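Local coordinates for transcriptional regulator I2 (Pseudomonas fluorescens A506, PDB 4MO7), which acts as a superantigen associated with Crohn's disease and, as a member of the TetR family, probably also binds DNA as a transcriptional regulator, at residues A[89-93]-A[149-154]; A[42-48]-A[73-77]; A[164-168]-A[208-212]. All coordinates share one frame; numbering follows the deposited sequence. Where two conformers were deposited one is given.

Interaction 1 of 3, residues A[89-93]-A[149-154]; sequences TAMMR and VYEQIW
Met92 reaches from helix 73-97 to Tyr150, Ile153 and Trp154 of helix 137-163. Its CB points at the partner helix and CG stands beside the backbone N (chi1 -80°). Further bends at chi2 and chi3 carry SD past the Tyr150 ring, 4.0 Å from Tyr150 CE2, and to 4.1 Å from Trp154 NE1, oblique to both rings: a Met-aromatic contact with each. The tip, CE, turns onto one face of the Tyr150 ring, 4.0 Å from its centroid and 24° off the normal, the geometry of a CH-pi contact displaced toward the rim. The same methyl meets Ile153 CG2 at 3.8 Å.

Thr89, one turn earlier, brings OG1 to the edge of the Tyr150 ring, in its plane, while that hydroxyl is hydrogen-bonded to Ile85 O. Its CG2 presses on Ile153 CD1 at 3.5 Å, tighter than usual for two carbons. The extended chain of Arg93 lays its guanidinium over Ile153, with CD1 3.8 Å above the centre of the plane, and NH2 continues to Val149 CG1 at 3.6 Å.

The two helical segments run nearly parallel, at 19°, with axes 10.6 Å apart. Helix 102-110 adds Leu109 against both Met92 and Trp154, and helix 171-183 packs Arg175 on Tyr150 and Leu178 on Trp154.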
ATOM      1  N   THR A  89       3.411 -20.526   3.404  1.00 16.84           N
ATOM      2  CA  THR A  89       4.531 -20.928   2.582  1.00 18.63           C
ATOM      3  C   THR A  89       4.393 -22.369   2.081  1.00 14.49           C
ATOM      4  O   THR A  89       4.782 -22.687   0.935  1.00 20.32           O
ATOM      5  CB  THR A  89       5.881 -20.744   3.350  1.00 18.77           C
ATOM      6  OG1 THR A  89       5.975 -19.368   3.821  1.00 23.39           O
ATOM      7  CG2 THR A  89       7.018 -21.055   2.508  1.00 30.42           C
ATOM      8  N   ALA A  90       3.904 -23.258   2.945  1.00 15.73           N
ATOM      9  CA  ALA A  90       3.736 -24.676   2.574  1.00 24.25           C
ATOM     10  C   ALA A  90       2.745 -24.789   1.436  1.00 20.47           C
ATOM     11  O   ALA A  90       2.951 -25.573   0.489  1.00 18.77           O
ATOM     12  CB  ALA A  90       3.249 -25.514   3.734  1.00 24.50           C
ATOM     13  N   MET A  91       1.709 -23.960   1.514  1.00 17.89           N
ATOM     14  CA  MET A  91       0.696 -23.889   0.453  1.00 22.62           C
ATOM     15  C   MET A  91       1.286 -23.404  -0.853  1.00 31.37           C
ATOM     16  O   MET A  91       0.970 -23.944  -1.936  1.00 18.92           O
ATOM     17  CB  MET A  91      -0.429 -22.942   0.843  1.00 23.15           C
ATOM     18  CG  MET A  91      -1.198 -23.457   2.010  1.00 35.66           C
ATOM     19  SD  MET A  91      -2.709 -24.196   1.451  1.00 77.81           S
ATOM     20  CE  MET A  91      -3.656 -22.685   1.282  1.00 45.47           C
ATOM     21  N   MET A  92       2.074 -22.333  -0.764  0.69 21.05           N
ATOM     22  CA  MET A  92       2.820 -21.861  -1.920  0.69 19.89           C
ATOM     23  C   MET A  92       3.666 -22.920  -2.584  0.69 21.99           C
ATOM     24  O   MET A  92       3.638 -23.059  -3.822  0.69 18.80           O
ATOM     25  CB  MET A  92       3.695 -20.646  -1.582  0.69 22.64           C
ATOM     26  CG  MET A  92       2.930 -19.344  -1.547  0.69 29.58           C
ATOM     27  SD  MET A  92       3.822 -17.983  -2.305  0.69 27.00           S
ATOM     28  CE  MET A  92       5.493 -18.156  -1.583  0.69  9.55           C
ATOM     29  N   ARG A  93       4.460 -23.659  -1.800  0.69 16.81           N
ATOM     30  CA  ARG A  93       5.367 -24.620  -2.388  0.69 15.50           C
ATOM     31  C   ARG A  93       4.597 -25.726  -3.031  0.69 18.70           C
ATOM     32  O   ARG A  93       5.003 -26.205  -4.091  0.69 19.47           O
ATOM     33  CB  ARG A  93       6.341 -25.242  -1.364  0.69 25.82           C
ATOM     34  CG  ARG A  93       7.317 -24.269  -0.712  0.69 29.33           C
ATOM     35  CD  ARG A  93       8.215 -25.025   0.273  0.69 25.71           C
ATOM     36  NE  ARG A  93       9.147 -24.162   0.998  0.69 23.01           N
ATOM     37  CZ  ARG A  93      10.234 -23.622   0.445  0.69 38.34           C
ATOM     38  NH1 ARG A  93      10.487 -23.820  -0.847  0.69 32.21           N
ATOM     39  NH2 ARG A  93      11.060 -22.874   1.170  0.69 27.05           N
ATOM     40  N   VAL A 149      12.167 -16.448   4.029  1.00 13.47           N
ATOM     41  CA  VAL A 149      12.058 -17.711   3.250  1.00 14.14           C
ATOM     42  C   VAL A 149      10.945 -17.595   2.210  1.00 13.61           C
ATOM     43  O   VAL A 149      11.091 -18.040   1.035  1.00 16.18           O
ATOM     44  CB  VAL A 149      11.797 -18.887   4.173  1.00 16.71           C
ATOM     45  CG1 VAL A 149      11.461 -20.106   3.385  1.00 18.19           C
ATOM     46  CG2 VAL A 149      13.061 -19.115   5.062  1.00 16.71           C
ATOM     47  N   TYR A 150       9.835 -16.977   2.626  1.00 13.67           N
ATOM     48  CA  TYR A 150       8.695 -16.740   1.720  1.00 13.91           C
ATOM     49  C   TYR A 150       9.157 -15.909   0.561  1.00 20.46           C
ATOM     50  O   TYR A 150       8.861 -16.211  -0.587  1.00 14.51           O
ATOM     51  CB  TYR A 150       7.617 -15.995   2.512  1.00 14.88           C
ATOM     52  CG  TYR A 150       6.383 -15.554   1.724  1.00 14.69           C
ATOM     53  CD1 TYR A 150       6.349 -14.332   1.058  1.00 16.15           C
ATOM     54  CD2 TYR A 150       5.236 -16.332   1.759  1.00 22.72           C
ATOM     55  CE1 TYR A 150       5.154 -13.906   0.383  1.00 15.05           C
ATOM     56  CE2 TYR A 150       4.067 -15.915   1.115  1.00 25.94           C
ATOM     57  CZ  TYR A 150       4.059 -14.741   0.410  1.00 18.32           C
ATOM     58  OH  TYR A 150       2.890 -14.414  -0.242  1.00 19.54           O
ATOM     59  N   GLU A 151       9.931 -14.874   0.846  1.00 13.05           N
ATOM     60  CA  GLU A 151      10.382 -14.008  -0.237  1.00 13.26           C
ATOM     61  C   GLU A 151      11.342 -14.706  -1.153  1.00 14.90           C
ATOM     62  O   GLU A 151      11.402 -14.388  -2.338  1.00 15.00           O
ATOM     63  CB  GLU A 151      10.974 -12.678   0.241  1.00 17.65           C
ATOM     64  CG  GLU A 151       9.975 -11.725   0.918  1.00 14.90           C
ATOM     65  CD  GLU A 151       8.931 -11.202  -0.072  1.00 17.80           C
ATOM     66  OE1 GLU A 151       9.316 -10.934  -1.240  1.00 17.11           O
ATOM     67  OE2 GLU A 151       7.745 -11.137   0.351  1.00 17.08           O
ATOM     68  N   GLN A 152      12.178 -15.600  -0.604  1.00 13.15           N
ATOM     69  CA  GLN A 152      13.113 -16.313  -1.450  1.00 14.19           C
ATOM     70  C   GLN A 152      12.390 -17.215  -2.455  1.00 14.17           C
ATOM     71  O   GLN A 152      12.859 -17.394  -3.559  1.00 15.76           O
ATOM     72  CB  GLN A 152      14.124 -17.127  -0.579  1.00 13.92           C
ATOM     73  CG  GLN A 152      14.986 -16.152   0.235  1.00 19.93           C
ATOM     74  CD  GLN A 152      16.202 -16.836   0.833  1.00 40.43           C
ATOM     75  OE1 GLN A 152      16.154 -18.047   1.062  1.00 20.80           O
ATOM     76  NE2 GLN A 152      17.303 -16.078   1.065  1.00 28.34           N
ATOM     77  N   ILE A 153      11.220 -17.722  -2.110  1.00 13.11           N
ATOM     78  CA  ILE A 153      10.439 -18.514  -3.101  1.00 14.51           C
ATOM     79  C   ILE A 153      10.009 -17.609  -4.280  1.00 17.44           C
ATOM     80  O   ILE A 153      10.179 -17.969  -5.470  1.00 14.13           O
ATOM     81  CB  ILE A 153       9.185 -19.107  -2.455  1.00 13.92           C
ATOM     82  CG1 ILE A 153       9.544 -20.219  -1.453  1.00 15.42           C
ATOM     83  CG2 ILE A 153       8.291 -19.734  -3.526  1.00 16.79           C
ATOM     84  CD1 ILE A 153       8.260 -20.625  -0.730  1.00 20.73           C
ATOM     85  N   TRP A 154       9.520 -16.416  -3.953  1.00 13.78           N
ATOM     86  CA  TRP A 154       9.212 -15.419  -4.990  1.00 10.69           C
ATOM     87  C   TRP A 154      10.409 -15.082  -5.845  1.00 13.02           C
ATOM     88  O   TRP A 154      10.332 -15.049  -7.113  1.00 14.63           O
ATOM     89  CB  TRP A 154       8.700 -14.127  -4.410  1.00 11.37           C
ATOM     90  CG  TRP A 154       7.266 -14.113  -4.073  1.00 13.71           C
ATOM     91  CD1 TRP A 154       6.654 -14.385  -2.870  1.00 11.66           C
ATOM     92  CD2 TRP A 154       6.227 -13.809  -5.000  1.00 16.02           C
ATOM     93  NE1 TRP A 154       5.275 -14.247  -2.985  1.00 13.99           N
ATOM     94  CE2 TRP A 154       4.990 -13.888  -4.298  1.00 11.96           C
ATOM     95  CE3 TRP A 154       6.229 -13.497  -6.369  1.00 16.67           C
ATOM     96  CZ2 TRP A 154       3.758 -13.635  -4.924  1.00 14.43           C
ATOM     97  CZ3 TRP A 154       5.009 -13.218  -6.978  1.00 16.02           C
ATOM     98  CH2 TRP A 154       3.791 -13.305  -6.246  1.00 15.42           C
TER

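Interaction 2 of 3, residues A[42-48]-A[73-77]; sequences FRNKGFE and KDEIL
Phe47 lies between Lys73 and Leu77, one on each face of its ring. With CG anti to the backbone N (chi1 175°), the phenyl is carried toward the first turn of helix 73-97. Leu77 CD2 sits almost exactly on the ring normal, 3.9 Å from the centroid and 5° off it, so this methyl covers the middle of one face. Leu77 CB touches Phe47 CE1 at 3.7 Å.

On the opposite face Lys73 arrives from the other direction as a fully extended chain, and its CE lies 3.8 Å from the centroid, displaced toward the rim. Its ammonium goes on to a cation-pi position, with NZ 4.3 Å from the Phe47 centroid, and donates a hydrogen bond of 2.8 Å to Phe47 O. This donor is tilted 26° from the carbonyl plane. Since Thr50 O takes a second hydrogen bond from NZ, two carbonyls and a ring face together fix where the chain ends.

Both segments fall in the helix-turn-helix region that TetR-family proteins use to bind DNA, as this one probably does too. Gly46, with positive phi, is the first residue after helix 30-45 to leave helical angles, and Phe47 comes next. The contact fastens this exit to the start of the long helix 73-97.

Phe42 lies deeper. Its CG is anti to the carbonyl carbon, and the ring meets the helix obliquely: CE2 is 4.0 Å from Ile76 CG2, and CD2 is equally far from Leu77 CD1. Leu77 serves both rings: CD2 covers the Phe47 face, while CD1 touches Phe42 and also reaches the Phe47 ring. Phe47 CD1 stands over the centre of one face of the Phe42 ring. Val127 of helix 122-130 packs against both Phe42 and Leu77.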
ATOM      1  N   PHE A  42      -7.296 -13.860  19.956  1.00 19.74           N
ATOM      2  CA  PHE A  42      -6.557 -12.655  19.610  1.00 13.62           C
ATOM      3  C   PHE A  42      -7.247 -11.878  18.506  1.00 22.92           C
ATOM      4  O   PHE A  42      -7.279 -10.656  18.550  1.00 22.27           O
ATOM      5  CB  PHE A  42      -5.127 -13.016  19.171  1.00 17.40           C
ATOM      6  CG  PHE A  42      -4.255 -13.539  20.263  1.00 21.00           C
ATOM      7  CD1 PHE A  42      -4.603 -13.399  21.617  1.00 19.21           C
ATOM      8  CD2 PHE A  42      -3.079 -14.214  19.939  1.00 17.53           C
ATOM      9  CE1 PHE A  42      -3.787 -13.878  22.600  1.00 22.41           C
ATOM     10  CE2 PHE A  42      -2.229 -14.710  20.936  1.00 20.03           C
ATOM     11  CZ  PHE A  42      -2.594 -14.553  22.279  1.00 16.56           C
ATOM     12  N   ARG A  43      -7.770 -12.580  17.501  1.00 20.65           N
ATOM     13  CA  ARG A  43      -8.430 -11.945  16.363  1.00 18.77           C
ATOM     14  C   ARG A  43      -9.719 -11.306  16.852  1.00 23.05           C
ATOM     15  O   ARG A  43     -10.018 -10.156  16.498  1.00 25.80           O
ATOM     16  CB  ARG A  43      -8.772 -12.994  15.300  1.00 19.19           C
ATOM     17  CG  ARG A  43      -9.692 -12.453  14.182  1.00 26.74           C
ATOM     18  CD  ARG A  43      -9.076 -11.219  13.517  1.00 43.52           C
ATOM     19  NE  ARG A  43      -9.946 -10.656  12.468  1.00 37.09           N
ATOM     20  CZ  ARG A  43     -10.016  -9.361  12.156  1.00 47.99           C
ATOM     21  NH1 ARG A  43      -9.275  -8.467  12.806  1.00 33.78           N
ATOM     22  NH2 ARG A  43     -10.829  -8.959  11.188  1.00 66.96           N
ATOM     23  N   ASN A  44     -10.491 -12.030  17.664  1.00 24.74           N
ATOM     24  CA  ASN A  44     -11.784 -11.476  18.098  1.00 20.08           C
ATOM     25  C   ASN A  44     -11.651 -10.316  19.050  1.00 21.94           C
ATOM     26  O   ASN A  44     -12.446  -9.369  18.975  1.00 31.79           O
ATOM     27  CB  ASN A  44     -12.681 -12.551  18.777  1.00 21.76           C
ATOM     28  CG  ASN A  44     -12.874 -13.808  17.923  1.00 20.95           C
ATOM     29  OD1 ASN A  44     -12.841 -13.765  16.698  1.00 25.81           O
ATOM     30  ND2 ASN A  44     -13.037 -14.960  18.593  1.00 23.58           N
ATOM     31  N   LYS A  45     -10.732 -10.413  19.999  1.00 24.49           N
ATOM     32  CA  LYS A  45     -10.743  -9.456  21.094  1.00 20.55           C
ATOM     33  C   LYS A  45      -9.553  -8.520  21.064  1.00 37.15           C
ATOM     34  O   LYS A  45      -9.542  -7.522  21.772  1.00 33.95           O
ATOM     35  CB  LYS A  45     -10.738 -10.171  22.417  1.00 28.36           C
ATOM     36  CG  LYS A  45     -11.814 -11.271  22.503  1.00 28.58           C
ATOM     37  CD  LYS A  45     -11.547 -12.083  23.716  1.00 26.61           C
ATOM     38  CE  LYS A  45     -11.963 -11.282  24.954  1.00 44.18           C
ATOM     39  NZ  LYS A  45     -11.346 -11.864  26.154  1.00 43.60           N
ATOM     40  N   GLY A  46      -8.550  -8.858  20.264  1.00 25.23           N
ATOM     41  CA  GLY A  46      -7.275  -8.177  20.349  1.00 26.47           C
ATOM     42  C   GLY A  46      -6.342  -8.904  21.294  1.00 25.86           C
ATOM     43  O   GLY A  46      -6.757  -9.517  22.283  1.00 23.48           O
ATOM     44  N   PHE A  47      -5.042  -8.790  21.034  1.00 16.27           N
ATOM     45  CA  PHE A  47      -4.085  -9.469  21.849  1.00 18.17           C
ATOM     46  C   PHE A  47      -4.112  -8.861  23.224  1.00 18.53           C
ATOM     47  O   PHE A  47      -4.030  -9.576  24.224  1.00 25.12           O
ATOM     48  CB  PHE A  47      -2.692  -9.269  21.246  1.00 19.37           C
ATOM     49  CG  PHE A  47      -1.569  -9.836  22.069  1.00 22.21           C
ATOM     50  CD1 PHE A  47      -1.387 -11.220  22.169  1.00 14.71           C
ATOM     51  CD2 PHE A  47      -0.700  -8.996  22.732  1.00 24.67           C
ATOM     52  CE1 PHE A  47      -0.349 -11.739  22.893  1.00 11.49           C
ATOM     53  CE2 PHE A  47       0.373  -9.530  23.491  1.00 21.42           C
ATOM     54  CZ  PHE A  47       0.550 -10.882  23.563  1.00 18.77           C
ATOM     55  N   GLU A  48      -4.158  -7.529  23.273  1.00 22.81           N
ATOM     56  CA  GLU A  48      -4.024  -6.873  24.572  1.00 29.63           C
ATOM     57  C   GLU A  48      -5.226  -7.200  25.475  1.00 24.08           C
ATOM     58  O   GLU A  48      -5.054  -7.374  26.695  1.00 31.76           O
ATOM     59  CB  GLU A  48      -3.877  -5.359  24.413  1.00 26.30           C
ATOM     60  CG  GLU A  48      -3.477  -4.654  25.690  1.00 42.04           C
ATOM     61  CD  GLU A  48      -3.280  -3.144  25.501  1.00 69.41           C
ATOM     62  OE1 GLU A  48      -2.659  -2.736  24.491  1.00 56.00           O
ATOM     63  OE2 GLU A  48      -3.741  -2.370  26.367  1.00 40.42           O
ATOM     64  N   LYS A  73       3.105 -14.948  27.082  1.00 17.87           N
ATOM     65  CA  LYS A  73       1.982 -14.633  26.221  1.00 21.93           C
ATOM     66  C   LYS A  73       2.524 -14.088  24.878  1.00 22.41           C
ATOM     67  O   LYS A  73       2.006 -14.434  23.815  1.00 16.77           O
ATOM     68  CB  LYS A  73       1.079 -13.600  26.906  1.00 21.34           C
ATOM     69  CG  LYS A  73      -0.269 -13.329  26.198  1.00 22.40           C
ATOM     70  CD  LYS A  73      -1.091 -12.260  26.980  1.00 23.12           C
ATOM     71  CE  LYS A  73      -2.075 -11.617  26.072  1.00 26.25           C
ATOM     72  NZ  LYS A  73      -2.688 -10.305  26.536  1.00 24.57           N
ATOM     73  N   ASP A  74       3.559 -13.254  24.937  1.00 17.10           N
ATOM     74  CA  ASP A  74       4.256 -12.758  23.734  0.61 16.58           C
ATOM     75  C   ASP A  74       4.683 -13.902  22.855  1.00 21.17           C
ATOM     76  O   ASP A  74       4.640 -13.834  21.630  1.00 16.29           O
ATOM     77  CB  ASP A  74       5.546 -12.047  24.131  0.61 18.22           C
ATOM     78  CG  ASP A  74       6.283 -11.505  22.946  0.61 21.16           C
ATOM     79  OD1 ASP A  74       5.741 -10.553  22.373  0.61 16.36           O
ATOM     80  OD2 ASP A  74       7.417 -11.979  22.623  0.61 18.95           O
ATOM     81  N   GLU A  75       5.154 -14.982  23.477  1.00 14.57           N
ATOM     82  CA  GLU A  75       5.554 -16.138  22.668  1.00 16.64           C
ATOM     83  C   GLU A  75       4.364 -16.866  22.003  1.00 15.93           C
ATOM     84  O   GLU A  75       4.545 -17.429  20.927  1.00 17.11           O
ATOM     85  CB  GLU A  75       6.411 -17.138  23.444  1.00 16.99           C
ATOM     86  CG  GLU A  75       7.050 -18.202  22.569  1.00 24.68           C
ATOM     87  CD  GLU A  75       8.037 -19.058  23.325  1.00 41.22           C
ATOM     88  OE1 GLU A  75       9.236 -18.996  23.004  1.00 39.74           O
ATOM     89  OE2 GLU A  75       7.607 -19.788  24.236  1.00 36.06           O
ATOM     90  N   ILE A  76       3.190 -16.888  22.630  1.00 13.50           N
ATOM     91  CA  ILE A  76       1.993 -17.435  21.983  1.00 14.85           C
ATOM     92  C   ILE A  76       1.703 -16.626  20.717  1.00 17.04           C
ATOM     93  O   ILE A  76       1.381 -17.212  19.670  1.00 18.83           O
ATOM     94  CB  ILE A  76       0.757 -17.380  22.886  1.00 16.35           C
ATOM     95  CG1 ILE A  76       1.033 -18.204  24.150  1.00 20.04           C
ATOM     96  CG2 ILE A  76      -0.445 -18.019  22.194  1.00 18.21           C
ATOM     97  CD1 ILE A  76      -0.069 -18.112  25.175  1.00 15.86           C
ATOM     98  N   LEU A  77       1.845 -15.295  20.796  1.00 13.57           N
ATOM     99  CA  LEU A  77       1.550 -14.423  19.641  1.00 11.90           C
ATOM    100  C   LEU A  77       2.537 -14.690  18.537  1.00 16.73           C
ATOM    101  O   LEU A  77       2.143 -14.845  17.369  1.00 16.15           O
ATOM    102  CB  LEU A  77       1.587 -12.943  20.027  1.00 12.78           C
ATOM    103  CG  LEU A  77       1.277 -11.892  18.946  1.00 12.54           C
ATOM    104  CD1 LEU A  77      -0.102 -12.054  18.389  1.00 16.43           C
ATOM    105  CD2 LEU A  77       1.522 -10.462  19.536  1.00 11.95           C
TER

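Interaction 3 of 3, residues A[164-168]-A[208-212]; sequences AGYIR and VLKSD
With CG beside the backbone N (chi1 -70°), Tyr166 swings its ring along the segment 208-212, and Lys210, similarly set at chi1 (-58°) and then bent at chi3, folds its chain back over Gly165 and Arg168. The ring edge of Tyr166 receives Ser211 O in its plane, 3.1 Å from CD2. Close by, Tyr166 CB rests on Leu209 CD2 at 3.8 Å, and that methyl also reaches Ile167 CG1.

The backbones are joined by one hydrogen bond, Lys210 N to Tyr166 O, 2.8 Å long with an N-H...O angle of 152°. Leu209 CA adds a CA-H...O contact of 3.4 Å to the same Tyr166 O. Lys210 crosses Arg168 at about a right angle, with Lys210 CG 3.4 Å from Arg168 CG. Further out, Lys210 CD lies 3.3 Å from Gly165 O.

Gly165, at positive phi, ends helix 137-163 in a Schellman motif. The contact joins the turn between helices 137-163 and 171-183 to the C-terminal tail after helix 197-208. Ile167 packs on Leu158 and Thr174 of the two flanking helices, Tyr166 touches Val102 of helix 102-110, and Arg168 makes a salt bridge to Asp212 of the second subunit.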
ATOM      1  N   ALA A 164      14.003 -17.171 -18.465  1.00 21.05           N
ATOM      2  CA  ALA A 164      13.257 -17.607 -19.668  1.00 26.83           C
ATOM      3  C   ALA A 164      12.806 -16.452 -20.587  1.00 23.30           C
ATOM      4  O   ALA A 164      12.230 -16.702 -21.652  1.00 31.11           O
ATOM      5  CB  ALA A 164      12.032 -18.450 -19.267  1.00 23.50           C
ATOM      6  N   GLY A 165      13.019 -15.202 -20.168  1.00 21.52           N
ATOM      7  CA  GLY A 165      12.679 -14.045 -21.007  1.00 27.47           C
ATOM      8  C   GLY A 165      11.307 -13.420 -20.812  1.00 25.95           C
ATOM      9  O   GLY A 165      10.842 -12.654 -21.677  1.00 26.95           O
ATOM     10  N   TYR A 166      10.626 -13.756 -19.705  1.00 18.69           N
ATOM     11  CA  TYR A 166       9.289 -13.252 -19.387  1.00 19.50           C
ATOM     12  C   TYR A 166       9.235 -11.950 -18.584  1.00 18.74           C
ATOM     13  O   TYR A 166       8.186 -11.384 -18.448  1.00 23.00           O
ATOM     14  CB  TYR A 166       8.504 -14.300 -18.572  1.00 21.84           C
ATOM     15  CG  TYR A 166       8.102 -15.532 -19.357  1.00 20.82           C
ATOM     16  CD1 TYR A 166       9.012 -16.536 -19.643  1.00 21.97           C
ATOM     17  CD2 TYR A 166       6.792 -15.702 -19.768  1.00 29.76           C
ATOM     18  CE1 TYR A 166       8.634 -17.656 -20.373  1.00 22.69           C
ATOM     19  CE2 TYR A 166       6.397 -16.828 -20.463  1.00 33.77           C
ATOM     20  CZ  TYR A 166       7.319 -17.784 -20.771  1.00 31.50           C
ATOM     21  OH  TYR A 166       6.892 -18.893 -21.471  1.00 32.42           O
ATOM     22  N   ILE A 167      10.356 -11.490 -18.042  1.00 15.77           N
ATOM     23  CA  ILE A 167      10.323 -10.302 -17.189  1.00 15.81           C
ATOM     24  C   ILE A 167      11.356  -9.340 -17.732  1.00 23.76           C
ATOM     25  O   ILE A 167      12.514  -9.741 -17.983  1.00 22.74           O
ATOM     26  CB  ILE A 167      10.687 -10.733 -15.759  1.00 22.59           C
ATOM     27  CG1 ILE A 167       9.485 -11.463 -15.139  1.00 28.50           C
ATOM     28  CG2 ILE A 167      11.079  -9.535 -14.886  1.00 17.43           C
ATOM     29  CD1 ILE A 167       9.711 -11.835 -13.708  1.00 29.59           C
ATOM     30  N   ARG A 168      10.931  -8.087 -17.933  1.00 18.50           N
ATOM     31  CA  ARG A 168      11.747  -7.068 -18.591  1.00 24.99           C
ATOM     32  C   ARG A 168      12.713  -6.419 -17.619  1.00 25.45           C
ATOM     33  O   ARG A 168      13.859  -6.113 -17.993  1.00 28.62           O
ATOM     34  CB  ARG A 168      10.847  -5.981 -19.221  1.00 19.89           C
ATOM     35  CG  ARG A 168       9.703  -6.525 -20.067  1.00 36.69           C
ATOM     36  CD  ARG A 168       9.014  -5.373 -20.811  1.00 55.80           C
ATOM     37  NE  ARG A 168      10.020  -4.687 -21.596  1.00 36.89           N
ATOM     38  CZ  ARG A 168      10.080  -3.378 -21.793  1.00 34.71           C
ATOM     39  NH1 ARG A 168       9.139  -2.568 -21.302  1.00 34.95           N
ATOM     40  NH2 ARG A 168      11.084  -2.879 -22.515  1.00 33.23           N
ATOM     41  N   VAL A 208       2.753  -8.459 -15.066  1.00 25.33           N
ATOM     42  CA  VAL A 208       4.115  -8.724 -14.726  1.00 20.24           C
ATOM     43  C   VAL A 208       4.925  -9.525 -15.779  1.00 28.54           C
ATOM     44  O   VAL A 208       6.128  -9.339 -15.902  1.00 24.50           O
ATOM     45  CB  VAL A 208       4.254  -9.239 -13.316  1.00 31.70           C
ATOM     46  CG1 VAL A 208       3.797 -10.622 -13.232  1.00 19.40           C
ATOM     47  CG2 VAL A 208       5.691  -9.142 -12.877  1.00 47.78           C
ATOM     48  N   LEU A 209       4.257 -10.337 -16.588  1.00 19.67           N
ATOM     49  CA  LEU A 209       4.952 -11.154 -17.578  1.00 16.38           C
ATOM     50  C   LEU A 209       4.805 -10.505 -18.965  1.00 20.65           C
ATOM     51  O   LEU A 209       3.766  -9.865 -19.262  1.00 23.34           O
ATOM     52  CB  LEU A 209       4.379 -12.583 -17.612  1.00 16.55           C
ATOM     53  CG  LEU A 209       4.633 -13.412 -16.337  1.00 17.12           C
ATOM     54  CD1 LEU A 209       4.415 -14.896 -16.588  1.00 23.02           C
ATOM     55  CD2 LEU A 209       6.056 -13.215 -15.880  1.00 20.08           C
ATOM     56  N   LYS A 210       5.840 -10.675 -19.798  1.00 18.33           N
ATOM     57  CA  LYS A 210       5.822 -10.121 -21.152  1.00 26.97           C
ATOM     58  C   LYS A 210       4.896 -10.946 -22.011  1.00 24.57           C
ATOM     59  O   LYS A 210       4.358 -10.466 -23.013  1.00 25.65           O
ATOM     60  CB  LYS A 210       7.191 -10.209 -21.799  1.00 32.46           C
ATOM     61  CG  LYS A 210       8.295  -9.513 -21.059  0.58 25.99           C
ATOM     62  CD  LYS A 210       9.590  -9.644 -21.872  0.22 23.95           C
ATOM     63  CE  LYS A 210       9.299  -9.640 -23.373  0.71 32.61           C
ATOM     64  NZ  LYS A 210      10.523  -9.587 -24.233  0.70 50.77           N
ATOM     65  N   SER A 211       4.726 -12.201 -21.614  1.00 27.92           N
ATOM     66  CA  SER A 211       3.872 -13.138 -22.338  1.00 25.88           C
ATOM     67  C   SER A 211       3.399 -14.155 -21.307  1.00 28.66           C
ATOM     68  O   SER A 211       4.073 -14.369 -20.298  1.00 29.15           O
ATOM     69  CB  SER A 211       4.715 -13.815 -23.419  1.00 32.41           C
ATOM     70  OG  SER A 211       4.011 -14.885 -24.018  1.00 46.36           O
ATOM     71  N   ASP A 212       2.246 -14.772 -21.528  1.00 27.15           N
ATOM     72  CA  ASP A 212       1.806 -15.888 -20.684  1.00 23.93           C
ATOM     73  C   ASP A 212       0.951 -16.818 -21.509  1.00 42.44           C
ATOM     74  O   ASP A 212       0.425 -17.816 -20.987  1.00 22.89           O
ATOM     75  CB  ASP A 212       0.971 -15.424 -19.485  1.00 21.86           C
ATOM     76  CG  ASP A 212      -0.317 -14.720 -19.899  1.00 22.29           C
ATOM     77  OD1 ASP A 212      -1.338 -15.380 -20.275  1.00 28.01           O
ATOM     78  OD2 ASP A 212      -0.335 -13.481 -19.787  1.00 42.37           O
ATOM     79  OXT ASP A 212       0.767 -16.530 -22.699  1.00 22.56           O
TER

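Interaction 2 comes first along the chain, then interaction 1, then interaction 3. Helix 73-97 links the first two: its start packs against the end of helix 30-45 in the probable DNA-binding region, while residues 89-93, farther along, pair with helix 137-163. The centres of interactions 1 and 2 are about 25 Å apart, on opposite sides of the chain's centre. Helix 137-163 in turn leads from interaction 1 to the turn of interaction 3, about 20 Å away between centres. Interactions 2 and 3 lie about 42 Å apart between centres, one in the N-terminal TetR-type region, the other in the C-terminal region. Two long helices thus connect the probable DNA-binding end with the part where interaction 3 borders the second subunit.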